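Succinyl-CoA:3-ketoacid coenzyme A transferase subunit B (Helicobacter pylori, PDB 3RRL) catalyses, as one of the enzyme's two kinds of subunit, transfer of coenzyme A from succinyl-CoA to a 3-oxo acid, giving a 3-oxoacyl-CoA and succinate. Local coordinates at residues I6-A10 and L28-V33; G16-G22 and H92-I97; Q41-L47 and S84-I88; V129-K134 and V163-L167. All blocks are in the same frame, centred on the assembly; numbering follows the deposited sequence.

Contact 1: I6-A10 and L28-V33; sequences IKRAA and LVANEV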
loop_
_atom_site.group_PDB
_atom_site.type_symbol
_atom_site.label_atom_id
_atom_site.label_comp_id
_atom_site.label_asym_id
_atom_site.label_seq_id
_atom_site.Cartn_x
_atom_site.Cartn_y
_atom_site.Cartn_z
ATOM N N ILE B 6 -8.787 30.294 -18.351
ATOM C CA ILE B 6 -9.501 29.036 -18.233
ATOM C C ILE B 6 -9.690 28.373 -19.587
ATOM O O ILE B 6 -9.317 27.213 -19.783
ATOM C CB ILE B 6 -10.854 29.250 -17.536
ATOM C CG1 ILE B 6 -10.625 29.514 -16.048
ATOM C CG2 ILE B 6 -11.769 28.043 -17.736
ATOM C CD1 ILE B 6 -11.787 30.204 -15.368
ATOM N N LYS B 7 -10.256 29.119 -20.525
ATOM C CA LYS B 7 -10.460 28.621 -21.879
ATOM C C LYS B 7 -9.167 28.170 -22.573
ATOM O O LYS B 7 -9.186 27.220 -23.356
ATOM C CB LYS B 7 -11.221 29.651 -22.721
ATOM C CG LYS B 7 -12.671 29.789 -22.259
ATOM C CD LYS B 7 -13.532 30.607 -23.201
ATOM C CE LYS B 7 -14.972 30.637 -22.702
ATOM N NZ LYS B 7 -15.862 31.482 -23.548
ATOM N N ARG B 8 -8.050 28.833 -22.284
ATOM C CA ARG B 8 -6.776 28.428 -22.880
ATOM C C ARG B 8 -6.273 27.161 -22.194
ATOM O O ARG B 8 -5.750 26.257 -22.841
ATOM C CB ARG B 8 -5.737 29.552 -22.793
ATOM C CG ARG B 8 -4.353 29.170 -23.309
ATOM C CD ARG B 8 -4.402 28.640 -24.746
ATOM N NE ARG B 8 -3.096 28.151 -25.191
ATOM C CZ ARG B 8 -2.613 26.943 -24.900
ATOM N NH1 ARG B 8 -1.418 26.583 -25.338
ATOM N NH2 ARG B 8 -3.322 26.091 -24.174
ATOM N N ALA B 9 -6.459 27.093 -20.881
ATOM C CA ALA B 9 -6.109 25.895 -20.125
ATOM C C ALA B 9 -6.894 24.678 -20.609
ATOM O O ALA B 9 -6.365 23.564 -20.648
ATOM C CB ALA B 9 -6.348 26.120 -18.640
ATOM N N ALA B 10 -8.156 24.891 -20.974
ATOM C CA ALA B 10 -9.016 23.791 -21.412
ATOM C C ALA B 10 -8.468 23.103 -22.656
ATOM O O ALA B 10 -8.681 21.913 -22.865
ATOM C CB ALA B 10 -10.428 24.285 -21.667
ATOM N N LEU B 28 -12.360 25.293 -12.447
ATOM C CA LEU B 28 -13.211 25.897 -13.461
ATOM C C LEU B 28 -12.994 25.315 -14.854
ATOM O O LEU B 28 -13.884 25.398 -15.708
ATOM C CB LEU B 28 -13.033 27.412 -13.470
ATOM C CG LEU B 28 -13.652 28.054 -12.226
ATOM C CD1 LEU B 28 -13.666 29.568 -12.328
ATOM C CD2 LEU B 28 -15.060 27.507 -12.002
ATOM N N VAL B 29 -11.824 24.716 -15.078
ATOM C CA VAL B 29 -11.489 24.184 -16.398
ATOM C C VAL B 29 -12.406 23.036 -16.809
ATOM O O VAL B 29 -12.662 22.832 -17.997
ATOM C CB VAL B 29 -10.000 23.736 -16.496
ATOM C CG1 VAL B 29 -9.725 23.101 -17.843
ATOM C CG2 VAL B 29 -9.069 24.925 -16.289
ATOM N N ALA B 30 -12.904 22.291 -15.827
ATOM C CA ALA B 30 -13.804 21.177 -16.104
ATOM C C ALA B 30 -15.053 21.635 -16.851
ATOM O O ALA B 30 -15.598 20.902 -17.671
ATOM C CB ALA B 30 -14.191 20.480 -14.817
ATOM N N ASN B 31 -15.501 22.852 -16.568
ATOM C CA ASN B 31 -16.706 23.377 -17.204
ATOM C C ASN B 31 -16.561 23.636 -18.706
ATOM O O ASN B 31 -17.555 23.699 -19.427
ATOM C CB ASN B 31 -17.181 24.641 -16.483
ATOM C CG ASN B 31 -17.478 24.394 -15.013
ATOM O OD1 ASN B 31 -17.709 23.254 -14.599
ATOM N ND2 ASN B 31 -17.474 25.460 -14.215
ATOM N N GLU B 32 -15.336 23.764 -19.177
ATOM C CA GLU B 32 -15.084 24.026 -20.579
ATOM C C GLU B 32 -14.961 22.771 -21.403
ATOM O O GLU B 32 -14.781 22.826 -22.603
ATOM C CB GLU B 32 -13.822 24.852 -20.723
ATOM C CG GLU B 32 -13.828 26.112 -19.897
ATOM C CD GLU B 32 -14.933 27.057 -20.283
ATOM O OE1 GLU B 32 -15.367 27.026 -21.444
ATOM O OE2 GLU B 32 -15.366 27.837 -19.426
ATOM N N VAL B 33 -15.030 21.630 -20.750
ATOM C CA VAL B 33 -14.812 20.377 -21.433
ATOM C C VAL B 33 -15.963 19.421 -21.249
ATOM O O VAL B 33 -15.765 18.227 -21.163
ATOM C CB VAL B 33 -13.532 19.715 -20.944
ATOM C CG1 VAL B 33 -13.206 18.537 -21.808
ATOM C CG2 VAL B 33 -12.393 20.696 -20.976
#

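Contact 2: G16-G22 and H92-I97; sequences GMYVNLG and HIDLAI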
loop_
_atom_site.group_PDB
_atom_site.type_symbol
_atom_site.label_atom_id
_atom_site.label_comp_id
_atom_site.label_asym_id
_atom_site.label_seq_id
_atom_site.Cartn_x
_atom_site.Cartn_y
_atom_site.Cartn_z
ATOM N N GLY B 16 -8.864 10.808 -23.296
ATOM C CA GLY B 16 -8.209 9.647 -22.721
ATOM C C GLY B 16 -7.268 9.985 -21.588
ATOM O O GLY B 16 -6.636 9.107 -21.008
HETATM N N MSE B 17 -7.172 11.265 -21.262
HETATM C CA MSE B 17 -6.295 11.687 -20.189
HETATM C C MSE B 17 -6.889 11.412 -18.826
HETATM O O MSE B 17 -8.111 11.382 -18.655
HETATM C CB MSE B 17 -6.007 13.170 -20.296
HETATM C CG MSE B 17 -4.967 13.513 -21.330
HETATM SE SE MSE B 17 -4.402 15.340 -21.070
HETATM C CE MSE B 17 -2.854 15.332 -22.252
ATOM N N TYR B 18 -6.006 11.208 -17.857
ATOM C CA TYR B 18 -6.389 11.212 -16.461
ATOM C C TYR B 18 -5.868 12.524 -15.889
ATOM O O TYR B 18 -4.680 12.824 -15.999
ATOM C CB TYR B 18 -5.783 10.015 -15.743
ATOM C CG TYR B 18 -6.299 8.679 -16.250
ATOM C CD1 TYR B 18 -7.439 8.092 -15.701
ATOM C CD2 TYR B 18 -5.646 8.004 -17.276
ATOM C CE1 TYR B 18 -7.915 6.859 -16.160
ATOM C CE2 TYR B 18 -6.108 6.774 -17.737
ATOM C CZ TYR B 18 -7.243 6.211 -17.179
ATOM O OH TYR B 18 -7.696 4.999 -17.650
ATOM N N VAL B 19 -6.760 13.310 -15.294
ATOM C CA VAL B 19 -6.441 14.682 -14.930
ATOM C C VAL B 19 -6.789 14.984 -13.485
ATOM O O VAL B 19 -7.815 14.533 -12.972
ATOM C CB VAL B 19 -7.203 15.681 -15.836
ATOM C CG1 VAL B 19 -6.919 17.115 -15.414
ATOM C CG2 VAL B 19 -6.823 15.463 -17.288
ATOM N N ASN B 20 -5.930 15.760 -12.835
ATOM C CA ASN B 20 -6.234 16.270 -11.511
ATOM C C ASN B 20 -6.278 17.793 -11.495
ATOM O O ASN B 20 -5.307 18.457 -11.865
ATOM C CB ASN B 20 -5.225 15.778 -10.485
ATOM C CG ASN B 20 -5.553 16.265 -9.090
ATOM O OD1 ASN B 20 -5.432 17.460 -8.789
ATOM N ND2 ASN B 20 -5.991 15.343 -8.230
ATOM N N LEU B 21 -7.411 18.338 -11.069
ATOM C CA LEU B 21 -7.605 19.780 -11.031
ATOM C C LEU B 21 -7.479 20.269 -9.601
ATOM O O LEU B 21 -8.232 19.854 -8.736
ATOM C CB LEU B 21 -8.986 20.142 -11.573
ATOM C CG LEU B 21 -9.254 19.817 -13.042
ATOM C CD1 LEU B 21 -10.675 20.198 -13.428
ATOM C CD2 LEU B 21 -8.244 20.532 -13.925
ATOM N N GLY B 22 -6.517 21.146 -9.348
ATOM C CA GLY B 22 -6.359 21.695 -8.016
ATOM C C GLY B 22 -7.502 22.636 -7.703
ATOM O O GLY B 22 -8.236 23.054 -8.599
ATOM N N HIS B 92 1.164 8.256 -12.623
ATOM C CA HIS B 92 0.054 7.741 -13.424
ATOM C C HIS B 92 -0.928 8.807 -13.920
ATOM O O HIS B 92 -1.688 8.566 -14.854
ATOM C CB HIS B 92 -0.666 6.625 -12.659
ATOM C CG HIS B 92 0.253 5.528 -12.211
ATOM N ND1 HIS B 92 0.475 4.390 -12.957
ATOM C CD2 HIS B 92 1.032 5.414 -11.110
ATOM C CE1 HIS B 92 1.340 3.616 -12.328
ATOM N NE2 HIS B 92 1.696 4.216 -11.205
ATOM N N ILE B 93 -0.890 9.994 -13.320
ATOM C CA ILE B 93 -1.767 11.093 -13.727
ATOM C C ILE B 93 -1.125 11.875 -14.879
ATOM O O ILE B 93 0.002 12.346 -14.761
ATOM C CB ILE B 93 -2.029 12.061 -12.553
ATOM C CG1 ILE B 93 -2.637 11.317 -11.366
ATOM C CG2 ILE B 93 -2.931 13.224 -12.990
ATOM C CD1 ILE B 93 -3.990 10.734 -11.647
ATOM N N ASP B 94 -1.842 12.019 -15.989
ATOM C CA ASP B 94 -1.273 12.660 -17.175
ATOM C C ASP B 94 -1.113 14.159 -16.978
ATOM O O ASP B 94 -0.170 14.763 -17.473
ATOM C CB ASP B 94 -2.153 12.405 -18.401
ATOM C CG ASP B 94 -2.261 10.934 -18.746
ATOM O OD1 ASP B 94 -1.207 10.281 -18.921
ATOM O OD2 ASP B 94 -3.403 10.432 -18.830
ATOM N N LEU B 95 -2.058 14.765 -16.270
ATOM C CA LEU B 95 -2.083 16.209 -16.166
ATOM C C LEU B 95 -2.556 16.708 -14.804
ATOM O O LEU B 95 -3.619 16.324 -14.323
ATOM C CB LEU B 95 -2.985 16.751 -17.264
ATOM C CG LEU B 95 -3.077 18.253 -17.412
ATOM C CD1 LEU B 95 -1.690 18.813 -17.613
ATOM C CD2 LEU B 95 -3.965 18.549 -18.600
ATOM N N ALA B 96 -1.775 17.594 -14.202
ATOM C CA ALA B 96 -2.206 18.285 -13.000
ATOM C C ALA B 96 -2.201 19.772 -13.298
ATOM O O ALA B 96 -1.189 20.320 -13.744
ATOM C CB ALA B 96 -1.293 17.973 -11.836
ATOM N N ILE B 97 -3.343 20.412 -13.075
ATOM C CA ILE B 97 -3.469 21.843 -13.272
ATOM C C ILE B 97 -3.596 22.503 -11.915
ATOM O O ILE B 97 -4.378 22.059 -11.070
ATOM C CB ILE B 97 -4.677 22.189 -14.144
ATOM C CG1 ILE B 97 -4.609 21.411 -15.465
ATOM C CG2 ILE B 97 -4.717 23.685 -14.408
ATOM C CD1 ILE B 97 -5.724 21.739 -16.424
HETATM O O HOH W 1 -3.470 8.137 -20.201
#

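Contact 3: Q41-L47 and S84-I88; sequences QSENGLL and SFAMI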
loop_
_atom_site.group_PDB
_atom_site.type_symbol
_atom_site.label_atom_id
_atom_site.label_comp_id
_atom_site.label_asym_id
_atom_site.label_seq_id
_atom_site.Cartn_x
_atom_site.Cartn_y
_atom_site.Cartn_z
ATOM N N GLN B 41 -9.494 12.933 -11.410
ATOM C CA GLN B 41 -9.123 12.253 -10.181
ATOM C C GLN B 41 -9.277 13.203 -9.004
ATOM O O GLN B 41 -8.931 14.375 -9.104
ATOM C CB GLN B 41 -7.675 11.769 -10.273
ATOM C CG GLN B 41 -7.293 10.704 -9.253
ATOM C CD GLN B 41 -6.548 11.261 -8.062
ATOM O OE1 GLN B 41 -6.570 12.467 -7.808
ATOM N NE2 GLN B 41 -5.881 10.380 -7.314
ATOM N N SER B 42 -9.810 12.700 -7.897
ATOM C CA SER B 42 -9.921 13.494 -6.681
ATOM C C SER B 42 -8.989 12.857 -5.668
ATOM O O SER B 42 -9.032 11.641 -5.460
ATOM C CB SER B 42 -11.364 13.497 -6.172
ATOM O OG SER B 42 -11.584 14.530 -5.227
ATOM N N GLU B 43 -8.131 13.667 -5.057
ATOM C CA GLU B 43 -7.032 13.140 -4.245
ATOM C C GLU B 43 -7.514 12.462 -2.964
ATOM O O GLU B 43 -6.753 11.775 -2.279
ATOM C CB GLU B 43 -6.041 14.255 -3.911
ATOM C CG GLU B 43 -6.611 15.324 -3.013
ATOM C CD GLU B 43 -6.012 16.691 -3.284
ATOM O OE1 GLU B 43 -5.279 16.826 -4.286
ATOM O OE2 GLU B 43 -6.275 17.627 -2.498
ATOM N N ASN B 44 -8.795 12.639 -2.666
ATOM C CA ASN B 44 -9.390 12.095 -1.459
ATOM C C ASN B 44 -9.872 10.662 -1.675
ATOM O O ASN B 44 -10.561 10.088 -0.827
ATOM C CB ASN B 44 -10.471 13.006 -0.869
ATOM C CG ASN B 44 -11.544 13.372 -1.866
ATOM O OD1 ASN B 44 -11.272 13.614 -3.038
ATOM N ND2 ASN B 44 -12.782 13.434 -1.394
ATOM N N GLY B 45 -9.475 10.078 -2.804
ATOM C CA GLY B 45 -9.782 8.681 -3.057
ATOM C C GLY B 45 -10.831 8.324 -4.086
ATOM O O GLY B 45 -11.498 7.300 -3.973
ATOM N N LEU B 46 -11.029 9.190 -5.065
ATOM C CA LEU B 46 -11.906 8.845 -6.167
ATOM C C LEU B 46 -11.254 9.030 -7.531
ATOM O O LEU B 46 -10.504 9.983 -7.759
ATOM C CB LEU B 46 -13.185 9.664 -6.090
ATOM C CG LEU B 46 -13.928 9.845 -7.411
ATOM C CD1 LEU B 46 -14.620 8.543 -7.825
ATOM C CD2 LEU B 46 -14.932 10.988 -7.249
ATOM N N LEU B 47 -11.548 8.105 -8.439
ATOM C CA LEU B 47 -11.218 8.279 -9.846
ATOM C C LEU B 47 -12.536 8.266 -10.621
ATOM O O LEU B 47 -13.340 7.353 -10.445
ATOM C CB LEU B 47 -10.304 7.144 -10.309
ATOM C CG LEU B 47 -9.585 7.321 -11.640
ATOM C CD1 LEU B 47 -8.762 8.600 -11.637
ATOM C CD2 LEU B 47 -8.694 6.116 -11.926
ATOM N N SER B 84 -4.424 6.711 -3.495
ATOM C CA SER B 84 -4.587 7.925 -4.282
ATOM C C SER B 84 -3.232 8.538 -4.569
ATOM O O SER B 84 -2.901 8.872 -5.714
ATOM C CB SER B 84 -5.430 8.938 -3.514
ATOM O OG SER B 84 -5.632 10.103 -4.288
ATOM N N PHE B 85 -2.436 8.680 -3.520
ATOM C CA PHE B 85 -1.154 9.337 -3.672
ATOM C C PHE B 85 -0.089 8.422 -4.274
ATOM O O PHE B 85 0.887 8.900 -4.844
ATOM C CB PHE B 85 -0.737 10.033 -2.371
ATOM C CG PHE B 85 -1.484 11.319 -2.142
ATOM C CD1 PHE B 85 -1.165 12.453 -2.873
ATOM C CD2 PHE B 85 -2.539 11.380 -1.256
ATOM C CE1 PHE B 85 -1.869 13.627 -2.704
ATOM C CE2 PHE B 85 -3.247 12.557 -1.083
ATOM C CZ PHE B 85 -2.906 13.683 -1.810
ATOM N N ALA B 86 -0.300 7.109 -4.186
ATOM C CA ALA B 86 0.555 6.170 -4.905
ATOM C C ALA B 86 0.326 6.373 -6.401
ATOM O O ALA B 86 1.253 6.359 -7.194
ATOM C CB ALA B 86 0.237 4.733 -4.503
HETATM N N MSE B 87 -0.933 6.566 -6.772
HETATM C CA MSE B 87 -1.322 6.807 -8.154
HETATM C C MSE B 87 -0.693 8.115 -8.640
HETATM O O MSE B 87 -0.163 8.207 -9.756
HETATM C CB MSE B 87 -2.846 6.888 -8.215
HETATM C CG MSE B 87 -3.444 7.085 -9.575
HETATM SE SE MSE B 87 -5.398 7.145 -9.416
HETATM C CE MSE B 87 -5.634 5.630 -8.243
ATOM N N ILE B 88 -0.754 9.130 -7.789
ATOM C CA ILE B 88 -0.194 10.434 -8.119
ATOM C C ILE B 88 1.335 10.419 -8.126
ATOM O O ILE B 88 1.962 10.832 -9.101
ATOM C CB ILE B 88 -0.701 11.508 -7.150
ATOM C CG1 ILE B 88 -2.157 11.843 -7.477
ATOM C CG2 ILE B 88 0.163 12.755 -7.234
ATOM C CD1 ILE B 88 -2.885 12.597 -6.384
#

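Contact 4: V129-K134 and V163-L167; sequences VHGAKK and VVHQL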
loop_
_atom_site.group_PDB
_atom_site.type_symbol
_atom_site.label_atom_id
_atom_site.label_comp_id
_atom_site.label_asym_id
_atom_site.label_seq_id
_atom_site.Cartn_x
_atom_site.Cartn_y
_atom_site.Cartn_z
ATOM N N VAL B 129 2.810 18.180 -8.111
ATOM C CA VAL B 129 3.843 18.830 -8.937
ATOM C C VAL B 129 4.983 17.905 -9.364
ATOM O O VAL B 129 5.568 18.092 -10.431
ATOM C CB VAL B 129 4.473 20.102 -8.271
ATOM C CG1 VAL B 129 3.458 21.222 -8.144
ATOM C CG2 VAL B 129 5.111 19.775 -6.920
ATOM N N HIS B 130 5.331 16.940 -8.518
ATOM C CA HIS B 130 6.326 15.934 -8.892
ATOM C C HIS B 130 5.784 14.759 -9.713
ATOM O O HIS B 130 6.424 14.317 -10.670
ATOM C CB HIS B 130 7.078 15.427 -7.665
ATOM C CG HIS B 130 7.990 16.445 -7.063
ATOM N ND1 HIS B 130 7.621 17.238 -6.000
ATOM C CD2 HIS B 130 9.250 16.817 -7.390
ATOM C CE1 HIS B 130 8.617 18.048 -5.688
ATOM N NE2 HIS B 130 9.617 17.813 -6.518
ATOM N N GLY B 131 4.612 14.255 -9.338
ATOM C CA GLY B 131 4.074 13.040 -9.939
ATOM C C GLY B 131 3.445 13.164 -11.319
ATOM O O GLY B 131 3.637 12.292 -12.168
ATOM N N ALA B 132 2.687 14.235 -11.549
ATOM C CA ALA B 132 1.945 14.393 -12.802
ATOM C C ALA B 132 2.886 14.365 -14.009
ATOM O O ALA B 132 3.957 14.955 -13.963
ATOM C CB ALA B 132 1.149 15.687 -12.773
ATOM N N LYS B 133 2.506 13.671 -15.081
ATOM C CA LYS B 133 3.352 13.640 -16.283
ATOM C C LYS B 133 3.553 15.051 -16.844
ATOM O O LYS B 133 4.631 15.391 -17.342
ATOM C CB LYS B 133 2.767 12.721 -17.361
ATOM C CG LYS B 133 2.731 11.247 -16.966
ATOM C CD LYS B 133 2.062 10.405 -18.047
ATOM C CE LYS B 133 1.418 9.159 -17.457
ATOM N NZ LYS B 133 0.522 8.472 -18.444
ATOM N N LYS B 134 2.509 15.868 -16.770
ATOM C CA LYS B 134 2.638 17.273 -17.118
ATOM C C LYS B 134 2.012 18.151 -16.042
ATOM O O LYS B 134 0.905 17.889 -15.574
ATOM C CB LYS B 134 2.006 17.573 -18.474
ATOM C CG LYS B 134 2.264 18.989 -18.928
ATOM C CD LYS B 134 1.630 19.288 -20.271
ATOM C CE LYS B 134 1.947 20.717 -20.701
ATOM N NZ LYS B 134 1.159 21.134 -21.893
ATOM N N VAL B 163 9.393 22.444 -11.157
ATOM C CA VAL B 163 8.309 21.510 -11.450
ATOM C C VAL B 163 7.335 21.936 -12.555
ATOM O O VAL B 163 6.555 21.121 -13.044
ATOM C CB VAL B 163 7.506 21.214 -10.174
ATOM C CG1 VAL B 163 8.386 20.492 -9.164
ATOM C CG2 VAL B 163 6.939 22.515 -9.590
ATOM N N VAL B 164 7.378 23.195 -12.968
ATOM C CA VAL B 164 6.326 23.705 -13.846
ATOM C C VAL B 164 6.687 23.471 -15.299
ATOM O O VAL B 164 7.732 23.917 -15.744
ATOM C CB VAL B 164 6.066 25.213 -13.614
ATOM C CG1 VAL B 164 5.011 25.735 -14.585
ATOM C CG2 VAL B 164 5.636 25.458 -12.173
ATOM N N HIS B 165 5.848 22.732 -16.019
ATOM C CA HIS B 165 6.062 22.489 -17.444
ATOM C C HIS B 165 5.541 23.630 -18.307
ATOM O O HIS B 165 6.186 24.042 -19.274
ATOM C CB HIS B 165 5.430 21.162 -17.880
ATOM C CG HIS B 165 6.138 19.957 -17.346
ATOM N ND1 HIS B 165 5.734 19.305 -16.201
ATOM C CD2 HIS B 165 7.234 19.299 -17.786
ATOM C CE1 HIS B 165 6.546 18.290 -15.966
ATOM N NE2 HIS B 165 7.465 18.263 -16.914
ATOM N N GLN B 166 4.366 24.139 -17.951
ATOM C CA GLN B 166 3.712 25.159 -18.756
ATOM C C GLN B 166 2.983 26.144 -17.851
ATOM O O GLN B 166 2.375 25.756 -16.849
ATOM C CB GLN B 166 2.744 24.495 -19.733
ATOM C CG GLN B 166 1.841 25.449 -20.507
ATOM C CD GLN B 166 0.788 24.696 -21.316
ATOM O OE1 GLN B 166 0.215 23.715 -20.845
ATOM N NE2 GLN B 166 0.549 25.137 -22.537
ATOM N N LEU B 167 3.062 27.422 -18.195
ATOM C CA LEU B 167 2.420 28.461 -17.402
ATOM C C LEU B 167 1.488 29.278 -18.289
ATOM O O LEU B 167 1.904 29.837 -19.304
ATOM C CB LEU B 167 3.464 29.366 -16.736
ATOM C CG LEU B 167 2.969 30.720 -16.217
ATOM C CD1 LEU B 167 1.984 30.546 -15.068
ATOM C CD2 LEU B 167 4.143 31.610 -15.798
#

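Contact 1: I6-A10 and L28-V33
With CG1 of I6 turned back beside its own backbone N (chi1 -73°) and the chain then extended, CD1 reaches L28, while CG2, on the other branch, faces V29 and E32. CD1 meets both CB and CD1 of L28, at 3.6 Å from I6 CD1 to L28 CB, the two side chains crossing obliquely. I6 CG2 touches the aliphatic part of E32 instead, 3.6 Å from E32 CG, and these side chains cross at about a right angle. One turn further along the helix, A10 packs against the same glutamate, with A10 CB 3.6 Å from E32 CB. V29 spreads its methyls over both alanines: CG2 lies 3.8 Å from A9 CB, and V29 CG1 rests 3.7 Å from A10 CA. V33 adds CG2 beside A10 CB. At the outer edge the bend of E32 at chi2 (-62°) brings its carboxylate across the K7 chain, where E32 OE1 approaches K7 CE at 3.8 Å. The K7 ammonium pairs outside this contact, with E3 of its own helix. Apolar packing fringed by charge thus joins helix 2-10 to the loop after strand 18-21, which coils with helical backbone angles at 28-31. Beneath them lies the large mixed sheet: A9 and V29 both touch I138 of strand 134-138, A9 also reaches I168 of strand 166-168, and V29 and V33 touch L13.

Contact 2: G16-G22 and H92-I97
Strands 18-21 and 95-97 run parallel inside the large mixed sheet, their axes 4.8 Å apart at an angle of 16°, with V19, N20 and L21 level with L95, A96 and I97. The backbone ladder climbs alternately: L95 N gives to Y18 O, N20 N to L95 O at 2.8 Å, I97 N to N20 O and G22 N to I97 O. On one face of the sheet V19 and L95 lie side by side, V19 CG2 4.0 Å from L95 CB, and L21 and I97 do likewise, with L21 CD2 3.7 Å from I97 CD1. On the other face the N20 side chain comes within about 4 Å of that of E43, the predicted active-site residue. M17, a selenomethionine, lays its SE 4.1 Å from L95 CD2. I93, just before the strand, sets CG2 3.5 Å from Y18 O. At the start of the ladder D94 replaces a backbone acceptor with its side chain: Y18 N donates to D94 OD2 at 2.9 Å and 166°, on the anti lone pair of that oxygen. OD2 also lies at the edge of the Y18 ring and accepts from a water that reaches G16 O weakly. D94 N adds a weak bond to Y18 O. The two donors to OD2, with K133 salt-bridged to OD1, probably favour the ionised form of D94.

Contact 3: Q41-L47 and S84-I88
The loop carrying E43, the predicted active-site glutamate, forms a turn between strands 39-42 and 46-49, and this contact fastens it to helix 81-89. The turn has a G1 beta bulge in which S42 is paired with G45 and L46 together, its O accepting both their amides. S84 is the main link. A chi1 of -178° swings its OG away from its own N and toward the E43 carbonyl, where it donates to E43 O at 2.8 Å, coming in from above the carbonyl plane. The same hydroxyl accepts a weak bond from Q41, with Q41 NE2 3.0 Å from S84 OG. Thus the backbone of E43, rather than its carboxylate, is gripped here. The Q41 amide is hemmed in by the helix: M87 SE is 3.9 Å from Q41 NE2, and I88 CD1 approaches Q41 NE2 at 3.8 Å. F85 brings CZ to within 3.8 Å of E43 CB, touching the base of the glutamate side chain. OE1 of Q41 accepts from N20, which ties strand 39-42 to its neighbour, strand 18-21. F79 touches L47, S84 and M87, E43 and I88 touch L128 of helix 125-131, and two other protein chains pack against parts of the contact.

Contact 4: V129-K134 and V163-L167
V129, near the end of helix 125-131, meets V163 in a close aliphatic contact, with V129 CB 3.7 Å from V163 CG2. V163 also lies against the helix backbone, its CB 3.7 Å from V129 O. H130 next offers a ring face to the same valine: V163 CG1 sits over it in a CH-pi contact, 4.2 Å from the ring centroid and offset toward the rim. Past the helix end the chain runs into strand 134-138. K133 sets its carbonyl O 3.7 Å from CE1 of H165, whose ND1 is hydrogen-bonded to V135 N. K134 then passes H165, K134 CG lying 4.0 Å from H165 CB. With CG anti to the backbone N (chi1 -174°) and the chain extended beyond it, K134 carries NZ to Q166 OE1 at 2.9 Å, the donor standing 62° out of the amide's carbonyl plane. That ammonium also makes a salt bridge with E12, which accepts from Q166 NE2 as well, so lysine and glutamine share one glutamate. The helix-to-strand step into 134-138, with 166-168 parallel beside it, is consistent with the Rossmann-like clan to which the CoA transferase family belongs.

Contacts 2, 3 and 4 reach the same mixed sheet, and contact 1 packs against it. Contact 2 joins neighbouring parallel strands 18-21 and 95-98; contact 3 begins on the next strand, 39-42, their centres about 10 Å apart, and V19 O accepts from Q41 N. On the other flank contact 4, its centre also about 10 Å from that of contact 2, continues through strands 134-138 and 166-168. Contact 1, centres about 13 Å apart from contact 2, touches it where A30 meets L21, and its R8 packs on Q166 of contact 4. Along the chain contacts 1 and 2 alternate segments, contact 3 falls between the segments of contact 2, and contact 4 follows. Thus the turn bearing the predicted catalytic glutamate is tied into the central strands.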